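Putative phosphatase (Clostridium difficile, PDB 3SD7) is a putative phosphatase of the haloacid dehalogenase-like hydrolase family, probably hydrolysing phosphate esters with the help of a bound metal ion. Local coordinates at residues D37-D42 / I188-R193; K110-M115 / V210-G215; E30-D35 / K127-A132. All coordinates share one frame; numbering follows the deposited sequence.

Interaction 1: D37-D42 / I188-R193; sequences DGTLTD and IMVGDR. With NA (sodium ion), chain B.
Asp37 and Asp192 meet through a shared sodium ion, the backbone O of Asp37 and the OD1 of Asp192 each lying 2.2 Å from the metal. The cation holds a carbonyl oxygen and a carboxylate oxygen close together, with no hydrogen bond between them. On the packed side, Thr39 presses its side chain against the end of strand 187-191. With OG1 beside the backbone N (chi1 -60°), CG2 is turned anti to that N and lies 3.7 Å from Val190 O, while OG1 makes a weak hydrogen bond of 3.3 Å to Asp192 OD1. Asp37 and Thr39 fit the pattern DxDx(T/V) of haloacid dehalogenase-like hydrolases, with Asp35 as its first aspartate, so the ion probably occupies the metal site of the family's catalytic loop. Gly38 turns here with a positive phi of 75°; its O, 3.3 Å from Asp192 CB, is buried without a polar partner. The other side of the metal is watery: three water molecules complete its five ligands, and one of them donates a 2.6 Å hydrogen bond to Asp192 OD2, which is also bonded to Tyr214 N. The Asp37 carboxylate takes no part across the contact; its OD2 forms a salt bridge with Lys135.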
ATOM      1  N   ASP A  37      -0.663   1.689   0.819  1.00 19.39           N
ATOM      2  CA  ASP A  37      -2.098   1.736   0.517  1.00 20.35           C
ATOM      3  C   ASP A  37      -2.830   0.624   1.247  1.00 19.73           C
ATOM      4  O   ASP A  37      -2.429  -0.571   1.224  1.00 20.19           O
ATOM      5  CB  ASP A  37      -2.384   1.613  -0.988  1.00 20.65           C
ATOM      6  CG  ASP A  37      -1.996   2.834  -1.802  1.00 25.61           C
ATOM      7  OD1 ASP A  37      -1.656   3.935  -1.274  1.00 25.89           O
ATOM      8  OD2 ASP A  37      -2.070   2.683  -3.051  1.00 31.89           O
ATOM      9  N   GLY A  38      -3.917   0.981   1.915  1.00 20.03           N
ATOM     10  CA  GLY A  38      -4.717   0.030   2.652  1.00 20.01           C
ATOM     11  C   GLY A  38      -4.156  -0.448   3.960  1.00 19.11           C
ATOM     12  O   GLY A  38      -4.753  -1.250   4.626  1.00 20.18           O
ATOM     13  N   THR A  39      -2.980   0.076   4.343  1.00 18.93           N
ATOM     14  CA  THR A  39      -2.277  -0.348   5.545  1.00 17.95           C
ATOM     15  C   THR A  39      -1.988   0.896   6.396  1.00 17.96           C
ATOM     16  O   THR A  39      -2.385   0.957   7.547  1.00 20.33           O
ATOM     17  CB  THR A  39      -1.008  -1.077   5.194  1.00 18.68           C
ATOM     18  OG1 THR A  39      -1.338  -2.241   4.413  1.00 19.81           O
ATOM     19  CG2 THR A  39      -0.276  -1.552   6.450  1.00 20.23           C
ATOM     20  N   LEU A  40      -1.282   1.849   5.820  1.00 17.89           N
ATOM     21  CA  LEU A  40      -1.053   3.137   6.480  1.00 19.36           C
ATOM     22  C   LEU A  40      -2.020   4.191   6.075  1.00 20.20           C
ATOM     23  O   LEU A  40      -2.495   4.963   6.934  1.00 22.12           O
ATOM     24  CB  LEU A  40       0.361   3.652   6.184  1.00 20.13           C
ATOM     25  CG  LEU A  40       1.515   2.769   6.652  1.00 19.01           C
ATOM     26  CD1 LEU A  40       2.870   3.317   6.118  1.00 21.17           C
ATOM     27  CD2 LEU A  40       1.550   2.683   8.173  1.00 19.67           C
ATOM     28  N   THR A  41      -2.282   4.279   4.781  1.00 21.67           N
ATOM     29  CA  THR A  41      -3.146   5.330   4.203  1.00 22.51           C
ATOM     30  C   THR A  41      -4.105   4.748   3.174  1.00 22.90           C
ATOM     31  O   THR A  41      -3.848   3.705   2.578  1.00 20.78           O
ATOM     32  CB  THR A  41      -2.291   6.440   3.550  1.00 25.70           C
ATOM     33  OG1 THR A  41      -1.417   5.843   2.571  1.00 24.82           O
ATOM     34  CG2 THR A  41      -1.424   7.158   4.608  1.00 25.66           C
ATOM     35  N   ASP A  42      -5.230   5.425   2.990  1.00 22.13           N
ATOM     36  CA  ASP A  42      -6.271   4.979   2.057  1.00 23.09           C
ATOM     37  C   ASP A  42      -6.257   5.914   0.826  1.00 22.94           C
ATOM     38  O   ASP A  42      -6.537   7.109   0.954  1.00 24.61           O
ATOM     39  CB  ASP A  42      -7.623   4.994   2.767  1.00 23.51           C
ATOM     40  CG  ASP A  42      -8.741   4.407   1.923  1.00 24.58           C
ATOM     41  OD1 ASP A  42      -8.501   4.116   0.743  1.00 25.16           O
ATOM     42  OD2 ASP A  42      -9.889   4.300   2.428  1.00 30.01           O
ATOM     43  N   ILE A 188       9.014  -8.407  10.973  1.00 25.23           N
ATOM     44  CA  ILE A 188       7.614  -8.661  10.664  1.00 24.11           C
ATOM     45  C   ILE A 188       7.100  -7.690   9.608  1.00 22.26           C
ATOM     46  O   ILE A 188       7.465  -6.525   9.604  1.00 22.27           O
ATOM     47  CB  ILE A 188       6.727  -8.638  11.926  1.00 25.26           C
ATOM     48  CG1 ILE A 188       5.337  -9.197  11.614  1.00 23.89           C
ATOM     49  CG2 ILE A 188       6.690  -7.239  12.597  1.00 26.43           C
ATOM     50  CD1 ILE A 188       4.584  -9.705  12.903  1.00 27.17           C
ATOM     51  N   MET A 189       6.276  -8.210   8.689  1.00 22.53           N
ATOM     52  CA  MET A 189       5.630  -7.445   7.636  1.00 20.88           C
ATOM     53  C   MET A 189       4.143  -7.234   7.957  1.00 22.03           C
ATOM     54  O   MET A 189       3.425  -8.188   8.287  1.00 24.15           O
ATOM     55  CB  MET A 189       5.749  -8.218   6.305  1.00 22.48           C
ATOM     56  CG  MET A 189       5.007  -7.579   5.105  1.00 21.03           C
ATOM     57  SD  MET A 189       5.819  -6.050   4.568  1.00 22.64           S
ATOM     58  CE  MET A 189       4.641  -5.466   3.323  1.00 24.46           C
ATOM     59  N   VAL A 190       3.682  -6.012   7.779  1.00 19.02           N
ATOM     60  CA  VAL A 190       2.276  -5.644   8.028  1.00 18.22           C
ATOM     61  C   VAL A 190       1.647  -5.185   6.714  1.00 19.53           C
ATOM     62  O   VAL A 190       2.160  -4.297   6.047  1.00 19.61           O
ATOM     63  CB  VAL A 190       2.186  -4.520   9.050  1.00 19.89           C
ATOM     64  CG1 VAL A 190       0.723  -4.152   9.332  1.00 19.36           C
ATOM     65  CG2 VAL A 190       2.912  -4.902  10.335  1.00 19.94           C
ATOM     66  N   GLY A 191       0.514  -5.778   6.341  1.00 18.12           N
ATOM     67  CA  GLY A 191      -0.114  -5.434   5.086  1.00 17.63           C
ATOM     68  C   GLY A 191      -1.565  -5.865   5.017  1.00 17.31           C
ATOM     69  O   GLY A 191      -2.010  -6.649   5.844  1.00 18.91           O
ATOM     70  N   ASP A 192      -2.277  -5.351   4.012  1.00 17.93           N
ATOM     71  CA  ASP A 192      -3.717  -5.633   3.849  1.00 18.10           C
ATOM     72  C   ASP A 192      -4.064  -6.558   2.687  1.00 18.60           C
ATOM     73  O   ASP A 192      -5.231  -6.781   2.449  1.00 20.65           O
ATOM     74  CB  ASP A 192      -4.500  -4.355   3.643  1.00 18.72           C
ATOM     75  CG  ASP A 192      -4.195  -3.690   2.284  1.00 21.64           C
ATOM     76  OD1 ASP A 192      -2.987  -3.622   1.878  1.00 22.96           O
ATOM     77  OD2 ASP A 192      -5.124  -3.194   1.611  1.00 20.10           O
ATOM     78  N   ARG A 193      -3.080  -7.116   2.005  1.00 18.73           N
ATOM     79  CA  ARG A 193      -3.349  -8.017   0.891  1.00 18.09           C
ATOM     80  C   ARG A 193      -2.567  -9.285   0.974  1.00 19.77           C
ATOM     81  O   ARG A 193      -1.493  -9.350   1.610  1.00 20.06           O
ATOM     82  CB  ARG A 193      -2.992  -7.355  -0.446  1.00 18.99           C
ATOM     83  CG  ARG A 193      -3.785  -6.064  -0.783  1.00 20.63           C
ATOM     84  CD  ARG A 193      -5.316  -6.218  -0.848  1.00 21.67           C
ATOM     85  NE  ARG A 193      -5.746  -7.318  -1.688  1.00 21.26           N
ATOM     86  CZ  ARG A 193      -5.905  -7.276  -3.008  1.00 23.70           C
ATOM     87  NH1 ARG A 193      -5.666  -6.167  -3.702  1.00 25.78           N
ATOM     88  NH2 ARG A 193      -6.334  -8.358  -3.660  1.00 25.88           N
TER
HETATM   89 NA    NA B 217      -1.991  -2.504   0.252  0.70 22.65          NA
HETATM   90  O   HOH W   1      -4.223  -2.254  -0.680  1.00 20.97           O
HETATM   91  O   HOH W   2      -0.967  -4.420   0.063  1.00 24.27           O
HETATM   92  O   HOH W   3      -0.628  -1.517  -1.181  1.00 25.23           O

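Interaction 2: K110-M115 / V210-G215; sequences KIYENM and VLYGYG. With GOL (glycerol), chain E.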
ATOM      1  N   LYS A 110      -6.240   9.436   2.762  1.00 29.54           N
ATOM      2  CA  LYS A 110      -6.679   9.568   4.139  1.00 30.76           C
ATOM      3  C   LYS A 110      -5.887   8.615   5.007  1.00 30.03           C
ATOM      4  O   LYS A 110      -5.895   7.399   4.771  1.00 31.01           O
ATOM      5  CB  LYS A 110      -8.144   9.198   4.230  1.00 33.54           C
ATOM      6  CG  LYS A 110      -8.863   9.557   5.523  1.00 41.89           C
ATOM      7  CD  LYS A 110     -10.344   9.166   5.380  1.00 47.22           C
ATOM      8  CE  LYS A 110     -11.187   9.479   6.602  1.00 52.54           C
ATOM      9  NZ  LYS A 110     -12.630   9.192   6.310  1.00 56.13           N
ATOM     10  N   ILE A 111      -5.263   9.122   6.051  1.00 28.24           N
ATOM     11  CA  ILE A 111      -4.509   8.259   6.947  1.00 26.20           C
ATOM     12  C   ILE A 111      -5.506   7.473   7.797  1.00 26.81           C
ATOM     13  O   ILE A 111      -6.528   8.014   8.208  1.00 27.58           O
ATOM     14  CB  ILE A 111      -3.481   9.053   7.786  1.00 27.22           C
ATOM     15  CG1 ILE A 111      -2.617   8.129   8.616  1.00 24.56           C
ATOM     16  CG2 ILE A 111      -4.182  10.094   8.672  1.00 30.14           C
ATOM     17  CD1 ILE A 111      -1.345   8.845   9.189  1.00 30.76           C
ATOM     18  N   TYR A 112      -5.222   6.200   8.062  1.00 25.45           N
ATOM     19  CA  TYR A 112      -6.148   5.414   8.871  1.00 26.97           C
ATOM     20  C   TYR A 112      -6.165   5.951  10.288  1.00 28.13           C
ATOM     21  O   TYR A 112      -5.128   6.316  10.842  1.00 27.70           O
ATOM     22  CB  TYR A 112      -5.851   3.921   8.804  1.00 26.31           C
ATOM     23  CG  TYR A 112      -6.222   3.344   7.475  1.00 24.71           C
ATOM     24  CD1 TYR A 112      -7.555   3.130   7.149  1.00 24.65           C
ATOM     25  CD2 TYR A 112      -5.259   2.998   6.527  1.00 23.39           C
ATOM     26  CE1 TYR A 112      -7.922   2.616   5.899  1.00 26.14           C
ATOM     27  CE2 TYR A 112      -5.623   2.482   5.263  1.00 23.87           C
ATOM     28  CZ  TYR A 112      -6.972   2.293   4.979  1.00 24.93           C
ATOM     29  OH  TYR A 112      -7.395   1.797   3.770  1.00 24.09           O
ATOM     30  N   GLU A 113      -7.357   6.012  10.866  1.00 26.93           N
ATOM     31  CA  GLU A 113      -7.493   6.494  12.211  1.00 30.24           C
ATOM     32  C   GLU A 113      -6.584   5.691  13.151  1.00 27.98           C
ATOM     33  O   GLU A 113      -6.530   4.471  13.066  1.00 27.50           O
ATOM     34  CB  GLU A 113      -8.944   6.357  12.676  1.00 32.01           C
ATOM     35  CG  GLU A 113      -9.271   7.230  13.798  1.00 39.50           C
ATOM     36  CD  GLU A 113      -9.382   8.690  13.371  1.00 45.07           C
ATOM     37  OE1 GLU A 113      -9.118   9.538  14.215  1.00 47.66           O
ATOM     38  OE2 GLU A 113      -9.725   8.982  12.189  1.00 51.89           O
ATOM     39  N   ASN A 114      -5.861   6.421  13.991  1.00 29.00           N
ATOM     40  CA  ASN A 114      -4.951   5.894  15.045  1.00 29.63           C
ATOM     41  C   ASN A 114      -3.593   5.406  14.569  1.00 28.19           C
ATOM     42  O   ASN A 114      -2.759   5.014  15.386  1.00 28.76           O
ATOM     43  CB  ASN A 114      -5.636   4.808  15.872  1.00 32.35           C
ATOM     44  CG  ASN A 114      -6.955   5.298  16.481  1.00 35.70           C
ATOM     45  OD1 ASN A 114      -7.027   6.414  17.004  1.00 37.63           O
ATOM     46  ND2 ASN A 114      -8.000   4.460  16.422  1.00 37.02           N
ATOM     47  N   MET A 115      -3.362   5.466  13.271  1.00 25.60           N
ATOM     48  CA  MET A 115      -2.084   4.981  12.744  1.00 24.98           C
ATOM     49  C   MET A 115      -0.933   5.867  13.207  1.00 25.81           C
ATOM     50  O   MET A 115       0.116   5.355  13.650  1.00 24.45           O
ATOM     51  CB  MET A 115      -2.125   4.854  11.236  1.00 25.61           C
ATOM     52  CG  MET A 115      -0.834   4.236  10.671  1.00 25.95           C
ATOM     53  SD  MET A 115      -0.257   2.688  11.395  1.00 25.58           S
ATOM     54  CE  MET A 115      -1.446   1.502  10.679  1.00 28.04           C
ATOM     55  N   VAL A 210      -3.953  -7.301   7.888  1.00 20.74           N
ATOM     56  CA  VAL A 210      -4.969  -6.420   8.434  1.00 21.74           C
ATOM     57  C   VAL A 210      -6.253  -6.537   7.607  1.00 21.74           C
ATOM     58  O   VAL A 210      -6.205  -6.793   6.407  1.00 22.13           O
ATOM     59  CB  VAL A 210      -4.518  -4.943   8.532  1.00 20.44           C
ATOM     60  CG1 VAL A 210      -3.113  -4.863   9.182  1.00 23.25           C
ATOM     61  CG2 VAL A 210      -4.511  -4.228   7.146  1.00 21.65           C
ATOM     62  N   LEU A 211      -7.392  -6.316   8.259  1.00 22.49           N
ATOM     63  CA  LEU A 211      -8.702  -6.430   7.633  1.00 23.12           C
ATOM     64  C   LEU A 211      -9.372  -5.085   7.359  1.00 23.72           C
ATOM     65  O   LEU A 211     -10.448  -5.059   6.764  1.00 24.88           O
ATOM     66  CB  LEU A 211      -9.657  -7.285   8.505  1.00 24.54           C
ATOM     67  CG  LEU A 211      -9.174  -8.690   8.877  1.00 25.09           C
ATOM     68  CD1 LEU A 211     -10.204  -9.365   9.794  1.00 28.29           C
ATOM     69  CD2 LEU A 211      -8.920  -9.534   7.599  1.00 26.99           C
ATOM     70  N   TYR A 212      -8.738  -3.970   7.765  1.00 23.69           N
ATOM     71  CA  TYR A 212      -9.322  -2.642   7.567  1.00 23.66           C
ATOM     72  C   TYR A 212      -8.999  -1.992   6.230  1.00 22.53           C
ATOM     73  O   TYR A 212      -9.465  -0.876   5.947  1.00 26.30           O
ATOM     74  CB  TYR A 212      -8.916  -1.694   8.718  1.00 26.48           C
ATOM     75  CG  TYR A 212      -7.442  -1.495   8.868  1.00 22.53           C
ATOM     76  CD1 TYR A 212      -6.746  -0.618   8.012  1.00 23.66           C
ATOM     77  CD2 TYR A 212      -6.709  -2.161   9.851  1.00 21.05           C
ATOM     78  CE1 TYR A 212      -5.406  -0.429   8.141  1.00 21.46           C
ATOM     79  CE2 TYR A 212      -5.362  -1.964   9.988  1.00 22.23           C
ATOM     80  CZ  TYR A 212      -4.705  -1.083   9.144  1.00 19.96           C
ATOM     81  OH  TYR A 212      -3.353  -0.898   9.281  1.00 23.15           O
ATOM     82  N   GLY A 213      -8.222  -2.701   5.413  1.00 21.43           N
ATOM     83  CA  GLY A 213      -7.839  -2.246   4.101  1.00 20.87           C
ATOM     84  C   GLY A 213      -8.635  -2.885   2.979  1.00 21.50           C
ATOM     85  O   GLY A 213      -9.894  -3.024   3.053  1.00 23.51           O
ATOM     86  N   TYR A 214      -7.927  -3.253   1.924  1.00 21.13           N
ATOM     87  CA  TYR A 214      -8.556  -3.727   0.706  1.00 21.24           C
ATOM     88  C   TYR A 214      -8.631  -5.249   0.559  1.00 23.54           C
ATOM     89  O   TYR A 214      -9.242  -5.741  -0.369  1.00 26.58           O
ATOM     90  CB  TYR A 214      -7.926  -3.042  -0.525  1.00 22.70           C
ATOM     91  CG  TYR A 214      -8.351  -1.597  -0.584  1.00 21.10           C
ATOM     92  CD1 TYR A 214      -9.445  -1.217  -1.337  1.00 23.73           C
ATOM     93  CD2 TYR A 214      -7.700  -0.608   0.180  1.00 20.29           C
ATOM     94  CE1 TYR A 214      -9.883   0.082  -1.369  1.00 26.58           C
ATOM     95  CE2 TYR A 214      -8.160   0.716   0.152  1.00 22.13           C
ATOM     96  CZ  TYR A 214      -9.230   1.037  -0.638  1.00 25.76           C
ATOM     97  OH  TYR A 214      -9.726   2.320  -0.687  1.00 27.21           O
ATOM     98  N   GLY A 215      -8.047  -5.967   1.493  1.00 20.57           N
ATOM     99  CA  GLY A 215      -8.123  -7.425   1.497  1.00 20.46           C
ATOM    100  C   GLY A 215      -9.277  -7.906   2.354  1.00 22.03           C
ATOM    101  O   GLY A 215      -9.457  -7.460   3.494  1.00 22.60           O
TER
HETATM  102  C1  GOL E 220     -10.626   0.628   2.655  1.00 43.23           C
HETATM  103  O1  GOL E 220      -9.822   0.820   3.791  1.00 32.87           O
HETATM  104  C2  GOL E 220     -12.103   0.861   2.992  1.00 47.50           C
HETATM  105  O2  GOL E 220     -12.877   0.392   1.908  1.00 54.43           O
HETATM  106  C3  GOL E 220     -12.370   2.350   3.274  1.00 48.37           C
HETATM  107  O3  GOL E 220     -12.220   3.186   2.124  1.00 45.39           O
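The turn that follows the short strand 110-111 faces the loop after strand 206-210, beside the metal-binding end of the haloacid dehalogenase-like fold, and three tyrosines and a methionine make the contact. Tyr112 and Tyr212 form a T-shaped (edge-to-face) pair in which Tyr212 supplies the edge: its CD1 stands 3.8 Å above the centre of the Tyr112 ring, the centroids are 5.0 Å apart and the planes meet at 62°. The CG of Tyr212 sits between its backbone N and carbonyl carbon (chi1 60°), which swings the ring across from the loop to the Tyr112 face. At the hydroxyl end of Tyr212, Met115 bends at chi2 and chi3 to bring its CE within 3.4 Å of Tyr212 OH, the two side chains crossing at about a right angle. Met115 N is bonded to Tyr112 O, closing the type II turn that carries both residues.

At the phenol end of Tyr112 a glycerol, probably from the crystallisation liquor, bridges the segments. Tyr112 OH donates to glycerol O1 over 2.6 Å, with O1 near the plane of the ring, and O1 in turn donates to Tyr212 O at 2.8 Å. Tyr214 covers the ligand's carbon: glycerol C1 lies 3.5 Å above its ring plane, offset toward the rim. Asp42 OD2 and Lys44 NZ are further hydrogen-bond partners of the glycerol. The other two phenols turn to the neighbouring segment 37-42, Tyr212 OH bonding to Thr39 O and Tyr214 OH to Asp42 OD1. No direct hydrogen bond links the segments, so they are held by aromatic and apolar packing, and the glycerol bonded between Tyr112 OH and Tyr212 O may mark a polar pocket.

Interaction 3: E30-D35 / K127-A132; sequences EIVLFD and KILLVA
Val32 and Leu130 lie at the middle of a ladder of five backbone hydrogen bonds that joins strands 31-34 and 128-133 in parallel. Ile128 N reaches Glu30 O at 3.0 Å, Val32 N reaches Ile128 O at 2.8 Å, and the alternation continues through Leu130 N to Val32 O, Phe34 N to Leu130 O and Ala132 N to Phe34 O. The last is the most bent at its acceptor, with a C=O...N angle of 146°. CA-H...O contacts, such as Val131 CA to Phe34 O at 3.2 Å, run between the bonds.

Side chains of paired residues share a face. On one, Leu130 CD1 touches both Ile31 and Leu33, 3.7 Å from Ile31 CG2 and 4.0 Å from Leu33 CG, with Leu33 and Leu130 side by side. On the other, Leu129 CD2 touches Val32 CB at 3.9 Å and also approaches the Phe34 ring at its edge. Because CG of Phe34 stands beside its own backbone N (chi1 -67°), which is bonded to Leu130 O, that oxygen also lies near the ring plane at its edge, 3.9 Å from Phe34 CD2.

Asp35, consistent with the first aspartate of the family's DxDx(T/V) pattern, follows directly after strand 31-34 and is held by a salt bridge from its OD2 to Lys168 and a hydrogen bond between its OD1 and Thr133 OG1. Helix 168-179 covers the face of Leu33 and Leu130, helix 115-124 packs on that of Phe34 and Leu129, and strand 187-191 extends the sheet on the side of strand 31-34 away from strand 128-133.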
ATOM      1  N   GLU A  30      11.820  -6.401  16.244  1.00 34.07           N
ATOM      2  CA  GLU A  30      12.631  -5.184  16.287  1.00 34.00           C
ATOM      3  C   GLU A  30      12.569  -4.351  14.998  1.00 30.99           C
ATOM      4  O   GLU A  30      12.901  -3.167  15.011  1.00 28.04           O
ATOM      5  CB  GLU A  30      14.069  -5.554  16.584  1.00 38.20           C
ATOM      6  CG  GLU A  30      14.224  -6.268  17.907  1.00 44.41           C
ATOM      7  CD  GLU A  30      15.633  -6.791  18.150  1.00 55.18           C
ATOM      8  OE1 GLU A  30      16.566  -6.412  17.401  1.00 57.85           O
ATOM      9  OE2 GLU A  30      15.800  -7.588  19.100  1.00 62.19           O
ATOM     10  N   ILE A  31      12.209  -5.003  13.895  1.00 27.27           N
ATOM     11  CA  ILE A  31      12.101  -4.365  12.584  1.00 25.94           C
ATOM     12  C   ILE A  31      10.680  -4.637  12.076  1.00 24.20           C
ATOM     13  O   ILE A  31      10.287  -5.803  11.942  1.00 23.98           O
ATOM     14  CB  ILE A  31      13.177  -4.913  11.575  1.00 28.53           C
ATOM     15  CG1 ILE A  31      14.605  -4.657  12.113  1.00 29.15           C
ATOM     16  CG2 ILE A  31      12.943  -4.320  10.166  1.00 26.94           C
ATOM     17  CD1 ILE A  31      15.736  -5.136  11.174  1.00 33.67           C
ATOM     18  N   VAL A  32       9.919  -3.586  11.763  1.00 22.14           N
ATOM     19  CA  VAL A  32       8.535  -3.734  11.322  1.00 19.74           C
ATOM     20  C   VAL A  32       8.391  -3.053   9.975  1.00 20.59           C
ATOM     21  O   VAL A  32       8.702  -1.856   9.830  1.00 21.33           O
ATOM     22  CB  VAL A  32       7.551  -3.093  12.285  1.00 21.18           C
ATOM     23  CG1 VAL A  32       6.091  -3.390  11.864  1.00 21.40           C
ATOM     24  CG2 VAL A  32       7.818  -3.559  13.749  1.00 22.41           C
ATOM     25  N   LEU A  33       7.987  -3.832   8.988  1.00 19.75           N
ATOM     26  CA  LEU A  33       7.763  -3.326   7.655  1.00 18.84           C
ATOM     27  C   LEU A  33       6.269  -3.128   7.447  1.00 18.93           C
ATOM     28  O   LEU A  33       5.459  -3.940   7.897  1.00 20.33           O
ATOM     29  CB  LEU A  33       8.262  -4.289   6.593  1.00 19.91           C
ATOM     30  CG  LEU A  33       9.750  -4.478   6.436  1.00 22.99           C
ATOM     31  CD1 LEU A  33      10.352  -5.221   7.602  1.00 30.00           C
ATOM     32  CD2 LEU A  33      10.033  -5.204   5.106  1.00 27.37           C
ATOM     33  N   PHE A  34       5.923  -2.053   6.755  1.00 17.22           N
ATOM     34  CA  PHE A  34       4.561  -1.749   6.414  1.00 15.78           C
ATOM     35  C   PHE A  34       4.360  -1.530   4.913  1.00 17.18           C
ATOM     36  O   PHE A  34       5.168  -0.882   4.277  1.00 17.54           O
ATOM     37  CB  PHE A  34       4.082  -0.446   7.083  1.00 18.59           C
ATOM     38  CG  PHE A  34       3.974  -0.504   8.564  1.00 18.91           C
ATOM     39  CD1 PHE A  34       2.732  -0.738   9.165  1.00 19.92           C
ATOM     40  CD2 PHE A  34       5.078  -0.241   9.376  1.00 19.97           C
ATOM     41  CE1 PHE A  34       2.613  -0.761  10.527  1.00 24.61           C
ATOM     42  CE2 PHE A  34       4.934  -0.266  10.776  1.00 20.99           C
ATOM     43  CZ  PHE A  34       3.715  -0.526  11.327  1.00 23.54           C
ATOM     44  N   ASP A  35       3.280  -2.072   4.363  1.00 17.24           N
ATOM     45  CA  ASP A  35       2.842  -1.678   3.033  1.00 16.90           C
ATOM     46  C   ASP A  35       2.186  -0.277   3.228  1.00 18.36           C
ATOM     47  O   ASP A  35       1.994   0.186   4.364  1.00 19.72           O
ATOM     48  CB  ASP A  35       1.898  -2.703   2.432  1.00 20.71           C
ATOM     49  CG  ASP A  35       1.941  -2.698   0.884  1.00 26.50           C
ATOM     50  OD1 ASP A  35       2.051  -1.618   0.295  1.00 22.27           O
ATOM     51  OD2 ASP A  35       1.899  -3.795   0.258  1.00 31.72           O
ATOM     52  N   LYS A 127      11.773   0.684  17.837  1.00 26.16           N
ATOM     53  CA  LYS A 127      11.642  -0.215  16.689  1.00 26.84           C
ATOM     54  C   LYS A 127      12.049   0.495  15.419  1.00 24.22           C
ATOM     55  O   LYS A 127      11.881   1.706  15.290  1.00 26.15           O
ATOM     56  CB  LYS A 127      10.222  -0.742  16.572  1.00 26.94           C
ATOM     57  CG  LYS A 127       9.873  -1.592  17.762  1.00 31.89           C
ATOM     58  CD  LYS A 127       8.596  -2.290  17.657  1.00 36.88           C
ATOM     59  CE  LYS A 127       8.238  -2.927  19.013  1.00 34.55           C
ATOM     60  NZ  LYS A 127       9.233  -3.875  19.628  1.00 36.60           N
ATOM     61  N   ILE A 128      12.639  -0.267  14.493  1.00 24.85           N
ATOM     62  CA  ILE A 128      12.985   0.240  13.183  1.00 22.17           C
ATOM     63  C   ILE A 128      11.758  -0.026  12.301  1.00 19.82           C
ATOM     64  O   ILE A 128      11.280  -1.176  12.202  1.00 22.55           O
ATOM     65  CB  ILE A 128      14.197  -0.503  12.615  1.00 23.32           C
ATOM     66  CG1 ILE A 128      15.428  -0.160  13.448  1.00 29.26           C
ATOM     67  CG2 ILE A 128      14.421  -0.070  11.155  1.00 24.30           C
ATOM     68  CD1 ILE A 128      16.627  -1.037  13.149  1.00 36.95           C
ATOM     69  N   LEU A 129      11.249   1.049  11.704  1.00 20.08           N
ATOM     70  CA  LEU A 129      10.047   0.994  10.883  1.00 20.06           C
ATOM     71  C   LEU A 129      10.451   1.259   9.432  1.00 19.35           C
ATOM     72  O   LEU A 129      11.224   2.196   9.124  1.00 19.10           O
ATOM     73  CB  LEU A 129       9.046   2.032  11.351  1.00 19.65           C
ATOM     74  CG  LEU A 129       8.727   2.024  12.850  1.00 21.76           C
ATOM     75  CD1 LEU A 129       7.650   3.079  13.171  1.00 22.45           C
ATOM     76  CD2 LEU A 129       8.275   0.636  13.304  1.00 21.04           C
ATOM     77  N   LEU A 130       9.941   0.421   8.551  1.00 19.26           N
ATOM     78  CA  LEU A 130      10.241   0.527   7.132  1.00 17.81           C
ATOM     79  C   LEU A 130       8.965   0.466   6.318  1.00 17.92           C
ATOM     80  O   LEU A 130       7.981  -0.144   6.737  1.00 18.06           O
ATOM     81  CB  LEU A 130      11.118  -0.655   6.724  1.00 18.76           C
ATOM     82  CG  LEU A 130      12.408  -0.943   7.515  1.00 19.15           C
ATOM     83  CD1 LEU A 130      13.060  -2.285   7.070  1.00 22.93           C
ATOM     84  CD2 LEU A 130      13.377   0.213   7.403  1.00 18.85           C
ATOM     85  N   VAL A 131       8.985   1.049   5.122  1.00 17.67           N
ATOM     86  CA  VAL A 131       7.888   0.892   4.171  1.00 17.64           C
ATOM     87  C   VAL A 131       8.382   0.071   2.996  1.00 19.38           C
ATOM     88  O   VAL A 131       9.461   0.352   2.467  1.00 19.75           O
ATOM     89  CB  VAL A 131       7.316   2.241   3.676  1.00 18.84           C
ATOM     90  CG1 VAL A 131       6.331   2.048   2.512  1.00 20.44           C
ATOM     91  CG2 VAL A 131       6.628   2.976   4.830  1.00 19.54           C
ATOM     92  N   ALA A 132       7.627  -0.973   2.653  1.00 18.41           N
ATOM     93  CA  ALA A 132       7.896  -1.815   1.496  1.00 20.77           C
ATOM     94  C   ALA A 132       6.575  -1.913   0.741  1.00 21.36           C
ATOM     95  O   ALA A 132       5.625  -2.535   1.204  1.00 20.88           O
ATOM     96  CB  ALA A 132       8.421  -3.211   1.927  1.00 22.40           C
TER

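How the interactions relate
Interaction 3 lies inside the parallel sheet, and interaction 1 stands at its C-terminal end, centres about 11 Å apart. Strand 31-34 of interaction 3 lies beside strand 187-191 of interaction 1, Leu33 bonding to Ile188 and Val190. Interaction 2, its centre about 7 Å from that of interaction 1, touches it where Tyr212 and Met115 meet Thr39 O and Tyr214 meets Asp42; strands 41-42 and 110-111 are also neighbours in a two-stranded sheet. Interactions 2 and 3 have centres about 16 Å apart, nearest atoms about 5 Å. Along the chain the segments run 30-35, 37-42, 110-115, 127-132, 188-193, 210-215, so every pair of contacts alternates. The order brings sheet, metal loop and the tyrosine-lined loop 210-215 together around the probable active site.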